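Local coordinates for protein single domain haemoglobin (Campylobacter jejuni, PDB 2WY4) that is a heme-containing globin that binds cyanide at its iron and probably binds oxygen, perhaps for oxygen transport or nitric oxide detoxification, at residues Y28-N33 / L101-K106; E45-I48 / Q52-A55; E92-V97 / V121-I126. All blocks are in the same frame, centred on the assembly; numbering follows the deposited sequence.

Overall arrangement
Contacts 2 and 3 touch the heme of this all-helical globin; contact 1 reaches its bound cyanide through Tyr28, though its helix-helix touch lies farther off, the Ala104 side chain about 13 Å from the heme. Contact 1 (28-33 / 101-106) and contact 2 (45-48 / 52-55), centres about 15 Å apart, meet in the distal pocket, where Tyr28 OH lies 2.9 Å from Gln52 NE2, a probable hydrogen bond beside the cyanide. Contact 3 (92-97 / 121-126) shares helix 94-109 with contact 1, centres about 13 Å apart, and Met31 SD reaches Val97 CG2 at 3.9 Å. Contacts 2 and 3, nearest atoms about 9 Å apart, lie on opposite sides of the chain's centre, bridged by the heme.

Contact 1: residues Y28-N33 / L101-K106; sequences YKIMFN and LLKAIK. With CYN (cyanide ion), chain C.
Ile30 of the segment 28-33 points its side chain at the segment 101-106 and crosses that of Lys103 obliquely. Its outermost carbon does the reaching: Ile30 CD1 comes within 3.7 Å of Ala104 N and 4.1 Å of Ala104 CB, so the methyl group rests against both backbone and side chain of the facing helix. The base of Lys103 lies beside the same methyl, with Lys103 CG at 3.8 Å from Ile30 CD1. Beyond this the lysine is extended as far as CD and then bends (chi3 90°). How the end of the lysine is placed against Ile30 is doubtful, because CE is modelled too close to the isoleucine. The amino group of Lys103 makes a long, weak ion pair with Asp34.

Two residues earlier, about half a turn back, Tyr28 leaves from another face of the helix, away from helix 94-109. With CG anti to the carbonyl carbon (chi1 -73°), the ring then takes its course toward the cyanide. Tyr28 OH donates to the cyanide nitrogen at 2.5 Å, meeting it near the plane of the ring. The cyanide carbon, in turn, is bound to the heme iron.

The chemistry is therefore divided: apolar contact joins the B and G helices of the globin fold, while a short hydrogen bond from the B helix would probably stabilise negative charge on an iron-bound ligand.

Contact 2: residues E45-I48 / Q52-A55; sequences EKQI and QPKA. With HEM (protoporphyrin IX containing Fe), chain B.
Lys46 O takes the backbone N-H of Gln52 at 2.9 Å, and also receives a weak hydrogen bond from Ser49 OG. The Gln52 bond is almost straight (176° at the hydrogen), although the donor sits above the carbonyl plane. A second bond joins the same two residues through their side chains: Lys46 NZ donates to Gln52 OE1 at 2.7 Å. Here the C=O...N angle of 172° places the ammonium almost on the extension of the amide C=O.

The lysine reaches this point because its chain runs extended beyond CG, crossing the glutamine, which is bent at chi2. Both ends of the Gln52 amide are thus committed. OE1 faces the ammonium, while NE2 is hydrogen-bonded to Tyr28 OH; together they fix which way round the amide sits. The positive charge on Lys46 would be expected to polarise the amide and strengthen NE2 as a donor. That nitrogen also lies over the porphyrin, with Gln52 NE2 at 3.4 Å from heme C1A, and the side chain is about 4 Å from the cyanide. A propionate arm packs close by, heme CBD coming to 3.8 Å from Gln52 CD.

Gln47 adds a further cover: its NE2 rests 3.5 Å from Gln52 CG, and the two amide planes are 41° apart. Lys46 is thus a second-shell residue for the distal Tyr-Gln pair, a pairing familiar from flavohaemoglobins.

In the fold, the short helix 44-48 lies just before helix 51-65, the E helix over the heme. Helix 4-34 borders both: Gln47 touches Tyr28 and Phe32, and Thr24 OG1 bonds to Pro53 O.

Contact 3: residues E92-V97 / V121-I126; sequences EHYPIV and VAYGKI. With HEM (protoporphyrin IX containing Fe), chain B.
Tyr123 and Tyr94 meet through a hydroxyl and a backbone carbonyl: Tyr123 OH donates to Tyr94 O at 2.8 Å. The donor is tilted 23° from the carbonyl plane, with a C=O...O angle of 125°, and the acceptor lies near the plane of the Tyr123 ring, at its edge. The two tyrosine side chains cross at about a right angle. Tyr123 gets across the gap because its CG is anti to the backbone N (chi1 -180°), which sends the ring straight toward the facing segment. Val97 meets the same end of the ring, its CG1 lying 4.0 Å from Tyr123 CE1, so apolar contact accompanies the polar bond.

The heme edge forms the next layer. Methyl carbon CMC of the heme stands 3.6 Å above the centre of the Tyr94 ring, over one face, while Val97 CG2 approaches the same CMC at 3.4 Å from the distal side. Successive turns of the chain thus hold this methyl between an aromatic face and a branched aliphatic group. His93 contributes its CB, 3.6 Å from heme CAC, and Ile126 CG2 touches the vinyl carbon CBB at 3.8 Å.

Further out, Tyr94 OH is hydrogen-bonded to Glu134 OE1, and its side chain comes within about 3 Å of that of His84, the axial ligand of the iron. This grouping resembles the His-Tyr-Glu network on the proximal side of flavohaemoglobins; Tyr123 secures the backbone of the tyrosine within it.

Helices 94-109 and 113-139, the G and H helices, are joined here beside the heme. Phe27 and Met31 of helix 4-34 cover Val97, while Ala127, Tyr130 and Ile131 continue the H-helix packing around Tyr94.

Contact 1: residues Y28-N33 / L101-K106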
loop_
_atom_site.group_PDB
_atom_site.type_symbol
_atom_site.label_atom_id
_atom_site.label_comp_id
_atom_site.label_asym_id
_atom_site.label_seq_id
_atom_site.Cartn_x
_atom_site.Cartn_y
_atom_site.Cartn_z
ATOM N N TYR A 28 8.926 -4.645 -0.312
ATOM C CA TYR A 28 8.981 -5.970 -0.901
ATOM C C TYR A 28 10.107 -6.822 -0.333
ATOM O O TYR A 28 9.955 -8.017 -0.219
ATOM C CB TYR A 28 9.096 -5.907 -2.443
ATOM C CG TYR A 28 7.780 -5.472 -3.085
ATOM C CD1 TYR A 28 6.661 -6.261 -2.974
ATOM C CD2 TYR A 28 7.664 -4.281 -3.776
ATOM C CE1 TYR A 28 5.469 -5.897 -3.498
ATOM C CE2 TYR A 28 6.454 -3.918 -4.326
ATOM C CZ TYR A 28 5.348 -4.710 -4.165
ATOM O OH TYR A 28 4.139 -4.313 -4.703
ATOM N N LYS A 29 11.236 -6.209 0.001
ATOM C CA LYS A 29 12.316 -6.939 0.681
ATOM C C LYS A 29 11.802 -7.563 1.989
ATOM O O LYS A 29 11.980 -8.762 2.256
ATOM C CB LYS A 29 13.492 -6.012 0.971
ATOM C CG LYS A 29 14.680 -6.671 1.669
ATOM C CD LYS A 29 15.783 -5.660 1.988
ATOM C CE LYS A 29 16.837 -6.241 2.935
ATOM N NZ LYS A 29 18.146 -5.497 2.926
ATOM N N ILE A 30 11.156 -6.746 2.801
ATOM C CA ILE A 30 10.622 -7.213 4.090
ATOM C C ILE A 30 9.567 -8.292 3.871
ATOM O O ILE A 30 9.615 -9.346 4.480
ATOM C CB ILE A 30 10.043 -6.045 4.893
ATOM C CG1 ILE A 30 11.149 -5.122 5.396
ATOM C CG2 ILE A 30 9.218 -6.572 6.060
ATOM C CD1 ILE A 30 10.683 -3.758 5.782
ATOM N N MET A 31 8.619 -8.036 2.990
ATOM C CA MET A 31 7.552 -8.972 2.815
ATOM C C MET A 31 8.011 -10.304 2.255
ATOM O O MET A 31 7.591 -11.343 2.726
ATOM C CB MET A 31 6.406 -8.421 1.996
ATOM C CG MET A 31 5.202 -9.345 1.958
ATOM S SD MET A 31 3.718 -8.567 1.288
ATOM C CE MET A 31 4.236 -8.251 -0.390
ATOM N N PHE A 32 8.887 -10.283 1.247
ATOM C CA PHE A 32 9.359 -11.533 0.665
ATOM C C PHE A 32 10.233 -12.309 1.645
ATOM O O PHE A 32 10.257 -13.538 1.619
ATOM C CB PHE A 32 10.064 -11.297 -0.663
ATOM C CG PHE A 32 9.158 -10.756 -1.738
ATOM C CD1 PHE A 32 7.767 -10.909 -1.655
ATOM C CD2 PHE A 32 9.691 -10.098 -2.818
ATOM C CE1 PHE A 32 6.935 -10.412 -2.652
ATOM C CE2 PHE A 32 8.848 -9.610 -3.815
ATOM C CZ PHE A 32 7.494 -9.748 -3.717
ATOM N N ASN A 33 10.929 -11.603 2.517
ATOM C CA ASN A 33 11.747 -12.265 3.545
ATOM C C ASN A 33 10.935 -12.870 4.658
ATOM O O ASN A 33 11.246 -13.982 5.121
ATOM C CB ASN A 33 12.685 -11.270 4.212
ATOM C CG ASN A 33 13.592 -11.940 5.221
ATOM O OD1 ASN A 33 14.523 -12.625 4.837
ATOM N ND2 ASN A 33 13.263 -11.829 6.511
ATOM N N LEU A 101 4.586 -2.753 5.344
ATOM C CA LEU A 101 4.646 -1.363 4.931
ATOM C C LEU A 101 5.021 -0.444 6.093
ATOM O O LEU A 101 5.863 0.444 5.956
ATOM C CB LEU A 101 3.323 -0.893 4.338
ATOM C CG LEU A 101 3.290 0.556 3.853
ATOM C CD1 LEU A 101 4.287 0.766 2.701
ATOM C CD2 LEU A 101 1.888 0.927 3.450
ATOM N N LEU A 102 4.408 -0.641 7.255
ATOM C CA LEU A 102 4.742 0.186 8.400
ATOM C C LEU A 102 6.198 0.010 8.821
ATOM O O LEU A 102 6.873 0.982 9.211
ATOM C CB LEU A 102 3.780 -0.047 9.584
ATOM C CG LEU A 102 2.585 0.940 9.545
ATOM C CD1 LEU A 102 2.993 2.331 9.998
ATOM C CD2 LEU A 102 1.908 1.029 8.163
ATOM N N LYS A 103 6.704 -1.208 8.723
ATOM C CA LYS A 103 8.095 -1.435 9.022
ATOM C C LYS A 103 9.014 -0.730 8.017
ATOM O O LYS A 103 10.015 -0.159 8.390
ATOM C CB LYS A 103 8.404 -2.935 9.110
ATOM C CG LYS A 103 9.839 -3.193 9.412
ATOM C CD LYS A 103 10.085 -4.612 9.847
ATOM C CE LYS A 103 10.389 -5.542 8.712
ATOM N NZ LYS A 103 11.323 -6.624 9.172
ATOM N N ALA A 104 8.653 -0.786 6.739
ATOM C CA ALA A 104 9.427 -0.116 5.707
ATOM C C ALA A 104 9.474 1.388 5.988
ATOM O O ALA A 104 10.517 2.031 5.827
ATOM C CB ALA A 104 8.795 -0.374 4.313
ATOM N N ILE A 105 8.334 1.929 6.413
ATOM C CA ILE A 105 8.246 3.344 6.734
ATOM C C ILE A 105 9.157 3.698 7.917
ATOM O O ILE A 105 9.902 4.655 7.885
ATOM C CB ILE A 105 6.774 3.756 6.991
ATOM C CG1 ILE A 105 6.007 3.802 5.668
ATOM C CG2 ILE A 105 6.685 5.126 7.685
ATOM C CD1 ILE A 105 4.513 4.015 5.869
ATOM N N LYS A 106 9.086 2.895 8.952
ATOM C CA LYS A 106 9.956 3.087 10.102
ATOM C C LYS A 106 11.421 3.030 9.684
ATOM O O LYS A 106 12.207 3.850 10.089
ATOM C CB LYS A 106 9.696 2.026 11.178
ATOM C CG LYS A 106 9.761 2.547 12.594
ATOM C CD LYS A 106 11.146 2.921 12.991
ATOM C CE LYS A 106 11.256 3.002 14.502
ATOM N NZ LYS A 106 10.467 1.901 15.138
HETATM C C CYN C . 0.707 -5.067 -4.041
HETATM N N CYN C . 1.831 -4.912 -3.888
#

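Contact 2: residues E45-I48 / Q52-A55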
loop_
_atom_site.group_PDB
_atom_site.type_symbol
_atom_site.label_atom_id
_atom_site.label_comp_id
_atom_site.label_asym_id
_atom_site.label_seq_id
_atom_site.Cartn_x
_atom_site.Cartn_y
_atom_site.Cartn_z
ATOM N N GLU A 45 9.905 -10.460 -12.638
ATOM C CA GLU A 45 10.407 -9.595 -13.693
ATOM C C GLU A 45 9.972 -8.174 -13.406
ATOM O O GLU A 45 10.697 -7.227 -13.680
ATOM C CB GLU A 45 9.867 -10.055 -15.065
ATOM C CG GLU A 45 10.465 -9.334 -16.236
ATOM C CD GLU A 45 9.678 -9.608 -17.510
ATOM O OE1 GLU A 45 9.484 -10.818 -17.791
ATOM O OE2 GLU A 45 9.230 -8.629 -18.193
ATOM N N LYS A 46 8.754 -8.041 -12.873
ATOM C CA LYS A 46 8.181 -6.712 -12.574
ATOM C C LYS A 46 8.842 -6.094 -11.329
ATOM O O LYS A 46 8.773 -4.888 -11.137
ATOM C CB LYS A 46 6.640 -6.806 -12.424
ATOM C CG LYS A 46 5.810 -5.611 -12.937
ATOM C CD LYS A 46 4.330 -5.695 -12.556
ATOM C CE LYS A 46 3.627 -4.376 -12.720
ATOM N NZ LYS A 46 2.292 -4.118 -12.083
ATOM N N GLN A 47 9.495 -6.933 -10.523
ATOM C CA GLN A 47 10.223 -6.426 -9.373
ATOM C C GLN A 47 11.576 -5.925 -9.869
ATOM O O GLN A 47 12.015 -4.833 -9.542
ATOM C CB GLN A 47 10.450 -7.546 -8.356
ATOM C CG GLN A 47 9.241 -7.967 -7.525
ATOM C CD GLN A 47 8.783 -6.908 -6.556
ATOM O OE1 GLN A 47 9.601 -6.322 -5.838
ATOM N NE2 GLN A 47 7.472 -6.641 -6.552
ATOM N N ILE A 48 12.243 -6.743 -10.685
ATOM C CA ILE A 48 13.560 -6.384 -11.168
ATOM C C ILE A 48 13.556 -5.110 -12.030
ATOM O O ILE A 48 14.438 -4.297 -11.896
ATOM C CB ILE A 48 14.154 -7.578 -11.921
ATOM C CG1 ILE A 48 14.402 -8.731 -10.935
ATOM C CG2 ILE A 48 15.438 -7.199 -12.605
ATOM C CD1 ILE A 48 14.525 -10.094 -11.574
ATOM N N GLN A 52 6.802 -2.819 -10.615
ATOM C CA GLN A 52 5.862 -3.022 -9.510
ATOM C C GLN A 52 6.158 -2.132 -8.287
ATOM O O GLN A 52 5.242 -1.593 -7.713
ATOM C CB GLN A 52 5.737 -4.511 -9.173
ATOM C CG GLN A 52 4.824 -4.793 -7.985
ATOM C CD GLN A 52 3.406 -4.408 -8.295
ATOM O OE1 GLN A 52 2.971 -4.385 -9.452
ATOM N NE2 GLN A 52 2.642 -4.126 -7.233
ATOM N N PRO A 53 7.408 -1.998 -7.886
ATOM C CA PRO A 53 7.706 -0.997 -6.854
ATOM C C PRO A 53 7.174 0.376 -7.202
ATOM O O PRO A 53 6.627 1.046 -6.344
ATOM C CB PRO A 53 9.225 -1.055 -6.741
ATOM C CG PRO A 53 9.556 -2.486 -7.097
ATOM C CD PRO A 53 8.597 -2.814 -8.206
ATOM N N LYS A 54 7.286 0.797 -8.449
ATOM C CA LYS A 54 6.770 2.102 -8.815
ATOM C C LYS A 54 5.236 2.108 -8.765
ATOM O O LYS A 54 4.609 3.074 -8.298
ATOM C CB LYS A 54 7.275 2.464 -10.222
ATOM C CG LYS A 54 8.755 2.875 -10.255
ATOM C CD LYS A 54 9.211 3.211 -11.667
ATOM C CE LYS A 54 10.764 3.128 -11.826
ATOM N NZ LYS A 54 11.244 2.979 -13.247
ATOM N N ALA A 55 4.627 1.016 -9.215
ATOM C CA ALA A 55 3.189 0.947 -9.233
ATOM C C ALA A 55 2.615 1.053 -7.811
ATOM O O ALA A 55 1.612 1.724 -7.569
ATOM C CB ALA A 55 2.714 -0.338 -9.871
HETATM C CHA HEM B . -0.483 -5.684 -7.710
HETATM C CHB HEM B . -1.506 -1.912 -4.907
HETATM C CHC HEM B . -2.306 -4.915 -1.224
HETATM C CHD HEM B . -0.640 -8.617 -3.885
HETATM C C1A HEM B . -0.764 -4.431 -7.314
HETATM C C2A HEM B . -0.734 -3.246 -8.118
HETATM C C3A HEM B . -1.001 -2.176 -7.347
HETATM C C4A HEM B . -1.201 -2.697 -6.008
HETATM C CMA HEM B . -1.094 -0.712 -7.802
HETATM C CAA HEM B . -0.450 -3.234 -9.641
HETATM C CBA HEM B . -1.535 -3.976 -10.424
HETATM C CGA HEM B . -2.659 -3.168 -10.986
HETATM O O1A HEM B . -2.549 -1.916 -11.065
HETATM O O2A HEM B . -3.675 -3.816 -11.425
HETATM C C1B HEM B . -1.780 -2.400 -3.657
HETATM C C2B HEM B . -2.167 -1.616 -2.540
HETATM C C3B HEM B . -2.394 -2.454 -1.514
HETATM C C4B HEM B . -2.157 -3.782 -1.961
HETATM C CMB HEM B . -2.216 -0.094 -2.518
HETATM C CAB HEM B . -2.787 -2.146 -0.063
HETATM C CBB HEM B . -3.721 -1.262 0.236
HETATM C C1C HEM B . -1.985 -6.197 -1.604
HETATM C C2C HEM B . -2.099 -7.402 -0.861
HETATM C C3C HEM B . -1.621 -8.380 -1.602
HETATM C C4C HEM B . -1.143 -7.847 -2.852
HETATM C CMC HEM B . -2.746 -7.509 0.529
HETATM C CAC HEM B . -1.549 -9.844 -1.202
HETATM C CBC HEM B . -0.355 -10.448 -1.154
HETATM C C1D HEM B . -0.461 -8.132 -5.165
HETATM C C2D HEM B . 0.015 -8.941 -6.220
HETATM C C3D HEM B . 0.072 -8.075 -7.428
HETATM C C4D HEM B . -0.397 -6.809 -6.971
HETATM C CMD HEM B . 0.374 -10.408 -6.136
HETATM C CAD HEM B . 0.543 -8.429 -8.828
HETATM C CBD HEM B . 1.925 -7.817 -9.037
HETATM C CGD HEM B . 2.650 -8.339 -10.241
HETATM O O1D HEM B . 3.837 -8.653 -10.096
HETATM O O2D HEM B . 2.012 -8.395 -11.327
HETATM N NA HEM B . -1.044 -4.085 -6.009
HETATM N NB HEM B . -1.795 -3.721 -3.290
HETATM N NC HEM B . -1.399 -6.492 -2.825
HETATM N ND HEM B . -0.693 -6.854 -5.620
HETATM FE FE HEM B . -1.247 -5.287 -4.449
#

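Contact 3: residues E92-V97 / V121-I126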
loop_
_atom_site.group_PDB
_atom_site.type_symbol
_atom_site.label_atom_id
_atom_site.label_comp_id
_atom_site.label_asym_id
_atom_site.label_seq_id
_atom_site.Cartn_x
_atom_site.Cartn_y
_atom_site.Cartn_z
ATOM N N GLU A 92 -7.338 -11.482 4.516
ATOM C CA GLU A 92 -6.340 -11.807 5.509
ATOM C C GLU A 92 -4.905 -11.498 5.105
ATOM O O GLU A 92 -4.005 -11.606 5.916
ATOM C CB GLU A 92 -6.450 -13.294 5.894
ATOM C CG GLU A 92 -7.725 -13.655 6.611
ATOM C CD GLU A 92 -8.972 -13.589 5.763
ATOM O OE1 GLU A 92 -8.910 -13.958 4.570
ATOM O OE2 GLU A 92 -10.053 -13.194 6.304
ATOM N N HIS A 93 -4.672 -11.145 3.833
ATOM C CA HIS A 93 -3.308 -10.745 3.436
ATOM C C HIS A 93 -3.068 -9.287 3.769
ATOM O O HIS A 93 -1.953 -8.890 3.906
ATOM C CB HIS A 93 -3.085 -10.884 1.938
ATOM C CG HIS A 93 -2.946 -12.292 1.449
ATOM N ND1 HIS A 93 -3.825 -12.842 0.545
ATOM C CD2 HIS A 93 -2.012 -13.238 1.698
ATOM C CE1 HIS A 93 -3.447 -14.083 0.282
ATOM N NE2 HIS A 93 -2.332 -14.337 0.947
ATOM N N TYR A 94 -4.123 -8.498 3.900
ATOM C CA TYR A 94 -3.951 -7.073 4.141
ATOM C C TYR A 94 -3.190 -6.746 5.442
ATOM O O TYR A 94 -2.376 -5.814 5.424
ATOM C CB TYR A 94 -5.260 -6.267 3.971
ATOM C CG TYR A 94 -5.626 -6.052 2.531
ATOM C CD1 TYR A 94 -6.280 -7.033 1.815
ATOM C CD2 TYR A 94 -5.264 -4.886 1.869
ATOM C CE1 TYR A 94 -6.563 -6.870 0.488
ATOM C CE2 TYR A 94 -5.546 -4.718 0.543
ATOM C CZ TYR A 94 -6.202 -5.701 -0.138
ATOM O OH TYR A 94 -6.507 -5.517 -1.470
ATOM N N PRO A 95 -3.421 -7.450 6.575
ATOM C CA PRO A 95 -2.585 -7.193 7.749
ATOM C C PRO A 95 -1.071 -7.506 7.527
ATOM O O PRO A 95 -0.195 -6.935 8.210
ATOM C CB PRO A 95 -3.203 -8.108 8.819
ATOM C CG PRO A 95 -4.579 -8.319 8.380
ATOM C CD PRO A 95 -4.489 -8.415 6.888
ATOM N N ILE A 96 -0.760 -8.427 6.619
ATOM C CA ILE A 96 0.630 -8.729 6.304
ATOM C C ILE A 96 1.251 -7.532 5.607
ATOM O O ILE A 96 2.312 -7.053 5.953
ATOM C CB ILE A 96 0.724 -9.992 5.424
ATOM C CG1 ILE A 96 0.299 -11.212 6.236
ATOM C CG2 ILE A 96 2.105 -10.158 4.921
ATOM C CD1 ILE A 96 0.161 -12.486 5.402
ATOM N N VAL A 97 0.574 -7.058 4.571
ATOM C CA VAL A 97 1.026 -5.871 3.858
ATOM C C VAL A 97 1.172 -4.682 4.799
ATOM O O VAL A 97 2.152 -3.944 4.728
ATOM C CB VAL A 97 0.109 -5.568 2.621
ATOM C CG1 VAL A 97 0.327 -4.164 2.097
ATOM C CG2 VAL A 97 0.371 -6.615 1.549
ATOM N N VAL A 121 -3.196 4.369 11.045
ATOM C CA VAL A 121 -4.604 4.671 10.861
ATOM C C VAL A 121 -5.007 4.728 9.367
ATOM O O VAL A 121 -6.030 4.151 8.948
ATOM C CB VAL A 121 -4.942 5.993 11.575
ATOM C CG1 VAL A 121 -6.340 6.424 11.299
ATOM C CG2 VAL A 121 -4.756 5.848 13.096
ATOM N N ALA A 122 -4.225 5.446 8.581
ATOM C CA ALA A 122 -4.514 5.575 7.165
ATOM C C ALA A 122 -4.503 4.223 6.502
ATOM O O ALA A 122 -5.365 3.946 5.684
ATOM C CB ALA A 122 -3.519 6.478 6.483
ATOM N N TYR A 123 -3.501 3.410 6.800
ATOM C CA TYR A 123 -3.449 2.097 6.171
ATOM C C TYR A 123 -4.711 1.285 6.464
ATOM O O TYR A 123 -5.267 0.632 5.603
ATOM C CB TYR A 123 -2.205 1.281 6.555
ATOM C CG TYR A 123 -2.232 -0.066 5.843
ATOM C CD1 TYR A 123 -1.821 -0.163 4.509
ATOM C CD2 TYR A 123 -2.787 -1.175 6.432
ATOM C CE1 TYR A 123 -1.900 -1.318 3.832
ATOM C CE2 TYR A 123 -2.852 -2.367 5.759
ATOM C CZ TYR A 123 -2.441 -2.434 4.440
ATOM O OH TYR A 123 -2.532 -3.630 3.756
ATOM N N GLY A 124 -5.174 1.319 7.713
ATOM C CA GLY A 124 -6.372 0.587 8.002
ATOM C C GLY A 124 -7.514 1.018 7.107
ATOM O O GLY A 124 -8.281 0.185 6.626
ATOM N N LYS A 125 -7.640 2.322 6.888
ATOM C CA LYS A 125 -8.718 2.835 6.069
ATOM C C LYS A 125 -8.565 2.468 4.586
ATOM O O LYS A 125 -9.531 2.117 3.920
ATOM C CB LYS A 125 -8.807 4.343 6.219
ATOM C CG LYS A 125 -9.260 4.784 7.596
ATOM C CD LYS A 125 -9.135 6.276 7.758
ATOM C CE LYS A 125 -9.581 6.748 9.140
ATOM N NZ LYS A 125 -9.781 8.222 9.161
ATOM N N ILE A 126 -7.343 2.548 4.083
ATOM C CA ILE A 126 -7.034 2.256 2.686
ATOM C C ILE A 126 -7.281 0.775 2.433
ATOM O O ILE A 126 -7.936 0.382 1.479
ATOM C CB ILE A 126 -5.578 2.624 2.432
ATOM C CG1 ILE A 126 -5.378 4.115 2.519
ATOM C CG2 ILE A 126 -5.158 2.162 1.051
ATOM C CD1 ILE A 126 -3.931 4.512 2.639
HETATM C CHA HEM B . -0.483 -5.684 -7.710
HETATM C CHB HEM B . -1.506 -1.912 -4.907
HETATM C CHC HEM B . -2.306 -4.915 -1.224
HETATM C CHD HEM B . -0.640 -8.617 -3.885
HETATM C C1A HEM B . -0.764 -4.431 -7.314
HETATM C C2A HEM B . -0.734 -3.246 -8.118
HETATM C C3A HEM B . -1.001 -2.176 -7.347
HETATM C C4A HEM B . -1.201 -2.697 -6.008
HETATM C CMA HEM B . -1.094 -0.712 -7.802
HETATM C CAA HEM B . -0.450 -3.234 -9.641
HETATM C CBA HEM B . -1.535 -3.976 -10.424
HETATM C CGA HEM B . -2.659 -3.168 -10.986
HETATM O O1A HEM B . -2.549 -1.916 -11.065
HETATM O O2A HEM B . -3.675 -3.816 -11.425
HETATM C C1B HEM B . -1.780 -2.400 -3.657
HETATM C C2B HEM B . -2.167 -1.616 -2.540
HETATM C C3B HEM B . -2.394 -2.454 -1.514
HETATM C C4B HEM B . -2.157 -3.782 -1.961
HETATM C CMB HEM B . -2.216 -0.094 -2.518
HETATM C CAB HEM B . -2.787 -2.146 -0.063
HETATM C CBB HEM B . -3.721 -1.262 0.236
HETATM C C1C HEM B . -1.985 -6.197 -1.604
HETATM C C2C HEM B . -2.099 -7.402 -0.861
HETATM C C3C HEM B . -1.621 -8.380 -1.602
HETATM C C4C HEM B . -1.143 -7.847 -2.852
HETATM C CMC HEM B . -2.746 -7.509 0.529
HETATM C CAC HEM B . -1.549 -9.844 -1.202
HETATM C CBC HEM B . -0.355 -10.448 -1.154
HETATM C C1D HEM B . -0.461 -8.132 -5.165
HETATM C C2D HEM B . 0.015 -8.941 -6.220
HETATM C C3D HEM B . 0.072 -8.075 -7.428
HETATM C C4D HEM B . -0.397 -6.809 -6.971
HETATM C CMD HEM B . 0.374 -10.408 -6.136
HETATM C CAD HEM B . 0.543 -8.429 -8.828
HETATM C CBD HEM B . 1.925 -7.817 -9.037
HETATM C CGD HEM B . 2.650 -8.339 -10.241
HETATM O O1D HEM B . 3.837 -8.653 -10.096
HETATM O O2D HEM B . 2.012 -8.395 -11.327
HETATM N NA HEM B . -1.044 -4.085 -6.009
HETATM N NB HEM B . -1.795 -3.721 -3.290
HETATM N NC HEM B . -1.399 -6.492 -2.825
HETATM N ND HEM B . -0.693 -6.854 -5.620
HETATM FE FE HEM B . -1.247 -5.287 -4.449
#